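Local coordinates for protein cytolethal distending toxin subunit A (Haemophilus ducreyi, PDB 1SR4) that probably forms with CdtC the heterodimeric, lectin-like part of a bacterial genotoxin, required for delivery of the CdtB subunit, at residues A69-A77 / G94-E102. Residues are numbered along the deposited sequence; the frame is centred on the assembly and turned at random.
Sequences ALLTVWALA and GNIRNWKME
Ile96 packs its two branches against residues 73-76. CB faces CB of Val73, Ile96 CG2 meets Leu76 CD2 at 3.9 Å where the two side chains cross at about a right angle, and CD1 ends beside the carbonyl oxygen of Val73. CG1 lies between the backbone N and the carbonyl carbon (chi1 65°), which carries CD1 to that oxygen and leaves CG2 for the leucine, a residue of the region 74-85 that probably mediates binding to target cells. The hydroxyl of Thr72 bonds to the same Val73 O, Thr72 OG1 to O 2.8 Å, and also rests on the aliphatic part of Arg97, with Thr72 OG1 3.2 Å from Arg97 CG; these two side chains run alongside each other, pointing the same way. Beyond CG the arginine bends at chi3 (-61°), turning its guanidinium group back toward Gly94, whose O accepts a bond from Arg97 NE (2.9 Å) in the guanidinium plane. Asn87 and Ser90 bind NH1 of the same group. Trp99 points its indole edge at strand 69-73. Trp99 NE1 gives a nearly straight bond to Leu71 O (3.0 Å, 173°), the oxygen lying in the ring plane although the donor stands above the carbonyl plane. One water donates to both Leu71 O and Arg97 O, so Leu71 O accepts two bonds and the 3-10 turn is tied to the strand through solvent. Val73 CG2 reaches CH2 of Trp99, 3.9 Å away. Within the beta-trefoil-like lectin fold, strand 69-73 pairs antiparallel with strand 82-86, and strand 99-102 passes almost perpendicular to it, pairing instead with strand 110-114, whose Asn114 touches both Val73 and Trp99.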
loop_
_atom_site.group_PDB
_atom_site.type_symbol
_atom_site.label_atom_id
_atom_site.label_comp_id
_atom_site.label_asym_id
_atom_site.label_seq_id
_atom_site.Cartn_x
_atom_site.Cartn_y
_atom_site.Cartn_z
ATOM N N ALA A 69 16.834 13.195 0.852
ATOM C CA ALA A 69 18.056 12.421 0.692
ATOM C C ALA A 69 17.715 10.939 0.711
ATOM O O ALA A 69 16.907 10.491 1.527
ATOM C CB ALA A 69 19.061 12.773 1.806
ATOM N N LEU A 70 18.349 10.185 -0.183
ATOM C CA LEU A 70 18.092 8.750 -0.333
ATOM C C LEU A 70 19.227 7.896 0.264
ATOM O O LEU A 70 20.403 8.167 0.016
ATOM C CB LEU A 70 17.949 8.439 -1.829
ATOM C CG LEU A 70 17.076 9.406 -2.644
ATOM C CD1 LEU A 70 17.317 9.187 -4.158
ATOM C CD2 LEU A 70 15.623 9.203 -2.282
ATOM N N LEU A 71 18.881 6.887 1.067
ATOM C CA LEU A 71 19.903 6.018 1.638
ATOM C C LEU A 71 20.636 5.392 0.448
ATOM O O LEU A 71 20.011 4.798 -0.432
ATOM C CB LEU A 71 19.277 4.905 2.469
ATOM C CG LEU A 71 20.357 4.021 3.125
ATOM C CD1 LEU A 71 21.125 4.823 4.224
ATOM C CD2 LEU A 71 19.702 2.785 3.733
ATOM N N THR A 72 21.957 5.503 0.428
ATOM C CA THR A 72 22.697 4.968 -0.705
ATOM C C THR A 72 24.124 4.516 -0.411
ATOM O O THR A 72 24.762 4.950 0.555
ATOM C CB THR A 72 22.778 6.036 -1.812
ATOM O OG1 THR A 72 23.461 5.515 -2.947
ATOM C CG2 THR A 72 23.522 7.265 -1.303
ATOM N N VAL A 73 24.588 3.605 -1.255
ATOM C CA VAL A 73 25.962 3.142 -1.211
ATOM C C VAL A 73 26.723 4.352 -1.754
ATOM O O VAL A 73 26.169 5.130 -2.541
ATOM C CB VAL A 73 26.169 1.968 -2.203
ATOM C CG1 VAL A 73 27.674 1.812 -2.549
ATOM C CG2 VAL A 73 25.588 0.684 -1.619
ATOM N N TRP A 74 27.952 4.572 -1.302
ATOM C CA TRP A 74 28.742 5.663 -1.869
ATOM C C TRP A 74 30.004 4.957 -2.399
ATOM O O TRP A 74 30.133 4.759 -3.602
ATOM C CB TRP A 74 29.094 6.737 -0.833
ATOM C CG TRP A 74 29.895 7.834 -1.445
ATOM C CD1 TRP A 74 29.508 8.671 -2.460
ATOM C CD2 TRP A 74 31.252 8.168 -1.149
ATOM N NE1 TRP A 74 30.547 9.502 -2.815
ATOM C CE2 TRP A 74 31.629 9.216 -2.027
ATOM C CE3 TRP A 74 32.192 7.683 -0.230
ATOM C CZ2 TRP A 74 32.909 9.785 -2.009
ATOM C CZ3 TRP A 74 33.471 8.251 -0.214
ATOM C CH2 TRP A 74 33.813 9.289 -1.098
ATOM N N ALA A 75 30.906 4.545 -1.503
ATOM C CA ALA A 75 32.108 3.809 -1.927
ATOM C C ALA A 75 31.590 2.415 -2.257
ATOM O O ALA A 75 30.926 1.773 -1.432
ATOM C CB ALA A 75 33.145 3.747 -0.788
ATOM N N LEU A 76 31.891 1.950 -3.460
ATOM C CA LEU A 76 31.399 0.662 -3.938
ATOM C C LEU A 76 31.891 -0.614 -3.269
ATOM O O LEU A 76 31.162 -1.602 -3.243
ATOM C CB LEU A 76 31.646 0.545 -5.448
ATOM C CG LEU A 76 31.070 1.639 -6.356
ATOM C CD1 LEU A 76 31.428 1.325 -7.819
ATOM C CD2 LEU A 76 29.556 1.717 -6.189
ATOM N N ALA A 77 33.109 -0.619 -2.741
ATOM C CA ALA A 77 33.619 -1.834 -2.114
ATOM C C ALA A 77 32.765 -2.222 -0.907
ATOM O O ALA A 77 32.253 -1.352 -0.195
ATOM C CB ALA A 77 35.077 -1.633 -1.682
ATOM N N GLY A 94 23.668 6.399 -10.143
ATOM C CA GLY A 94 22.977 5.307 -10.800
ATOM C C GLY A 94 22.186 4.435 -9.828
ATOM O O GLY A 94 21.765 4.877 -8.745
ATOM N N ASN A 95 21.999 3.178 -10.200
ATOM C CA ASN A 95 21.194 2.252 -9.409
ATOM C C ASN A 95 21.735 1.770 -8.047
ATOM O O ASN A 95 21.097 0.918 -7.399
ATOM C CB ASN A 95 20.806 1.050 -10.291
ATOM C CG ASN A 95 20.028 1.462 -11.543
ATOM O OD1 ASN A 95 19.551 2.598 -11.656
ATOM N ND2 ASN A 95 19.883 0.528 -12.488
ATOM N N ILE A 96 22.881 2.290 -7.597
ATOM C CA ILE A 96 23.389 1.891 -6.285
ATOM C C ILE A 96 22.520 2.590 -5.221
ATOM O O ILE A 96 22.655 2.340 -4.012
ATOM C CB ILE A 96 24.859 2.317 -6.059
ATOM C CG1 ILE A 96 24.970 3.846 -6.026
ATOM C CG2 ILE A 96 25.747 1.716 -7.146
ATOM C CD1 ILE A 96 26.370 4.361 -5.640
ATOM N N ARG A 97 21.624 3.461 -5.692
ATOM C CA ARG A 97 20.711 4.212 -4.814
ATOM C C ARG A 97 19.372 3.507 -4.572
ATOM O O ARG A 97 18.592 3.926 -3.713
ATOM C CB ARG A 97 20.448 5.588 -5.419
ATOM C CG ARG A 97 21.691 6.475 -5.481
ATOM C CD ARG A 97 21.396 7.751 -6.262
ATOM N NE ARG A 97 21.015 7.439 -7.636
ATOM C CZ ARG A 97 20.469 8.319 -8.468
ATOM N NH1 ARG A 97 20.249 9.574 -8.070
ATOM N NH2 ARG A 97 20.108 7.940 -9.687
ATOM N N ASN A 98 19.116 2.438 -5.324
ATOM C CA ASN A 98 17.871 1.680 -5.229
ATOM C C ASN A 98 18.044 0.360 -4.507
ATOM O O ASN A 98 19.065 -0.298 -4.642
ATOM C CB ASN A 98 17.290 1.401 -6.632
ATOM C CG ASN A 98 16.987 2.669 -7.391
ATOM O OD1 ASN A 98 16.408 3.604 -6.839
ATOM N ND2 ASN A 98 17.373 2.713 -8.665
ATOM N N TRP A 99 17.008 -0.033 -3.771
ATOM C CA TRP A 99 17.037 -1.260 -3.006
ATOM C C TRP A 99 15.773 -2.070 -3.208
ATOM O O TRP A 99 14.708 -1.523 -3.517
ATOM C CB TRP A 99 17.150 -0.947 -1.509
ATOM C CG TRP A 99 18.281 -0.025 -1.153
ATOM C CD1 TRP A 99 18.264 1.342 -1.164
ATOM C CD2 TRP A 99 19.592 -0.412 -0.732
ATOM N NE1 TRP A 99 19.493 1.833 -0.772
ATOM C CE2 TRP A 99 20.323 0.776 -0.496
ATOM C CE3 TRP A 99 20.219 -1.652 -0.528
ATOM C CZ2 TRP A 99 21.655 0.766 -0.061
ATOM C CZ3 TRP A 99 21.550 -1.664 -0.093
ATOM C CH2 TRP A 99 22.249 -0.457 0.135
ATOM N N LYS A 100 15.911 -3.376 -3.017
ATOM C CA LYS A 100 14.800 -4.299 -3.084
ATOM C C LYS A 100 14.552 -4.682 -1.618
ATOM O O LYS A 100 15.438 -5.191 -0.926
ATOM C CB LYS A 100 15.162 -5.543 -3.899
ATOM C CG LYS A 100 14.115 -6.663 -3.807
ATOM C CD LYS A 100 14.552 -7.935 -4.558
ATOM C CE LYS A 100 14.573 -7.711 -6.060
ATOM N NZ LYS A 100 15.014 -8.921 -6.847
ATOM N N MET A 101 13.348 -4.411 -1.148
ATOM C CA MET A 101 12.959 -4.715 0.220
ATOM C C MET A 101 12.300 -6.106 0.273
ATOM O O MET A 101 11.281 -6.332 -0.377
ATOM C CB MET A 101 11.968 -3.652 0.671
ATOM C CG MET A 101 11.938 -3.404 2.128
ATOM S SD MET A 101 10.771 -2.079 2.550
ATOM C CE MET A 101 10.161 -2.847 3.907
ATOM N N GLU A 102 12.880 -7.024 1.045
ATOM C CA GLU A 102 12.354 -8.383 1.188
ATOM C C GLU A 102 12.179 -8.761 2.645
ATOM O O GLU A 102 12.839 -8.203 3.530
ATOM C CB GLU A 102 13.311 -9.426 0.609
ATOM C CG GLU A 102 13.914 -9.084 -0.714
ATOM C CD GLU A 102 14.820 -10.188 -1.242
ATOM O OE1 GLU A 102 15.537 -10.828 -0.444
ATOM O OE2 GLU A 102 14.823 -10.405 -2.469
HETATM O O HOH W 1 17.366 4.728 -1.301
#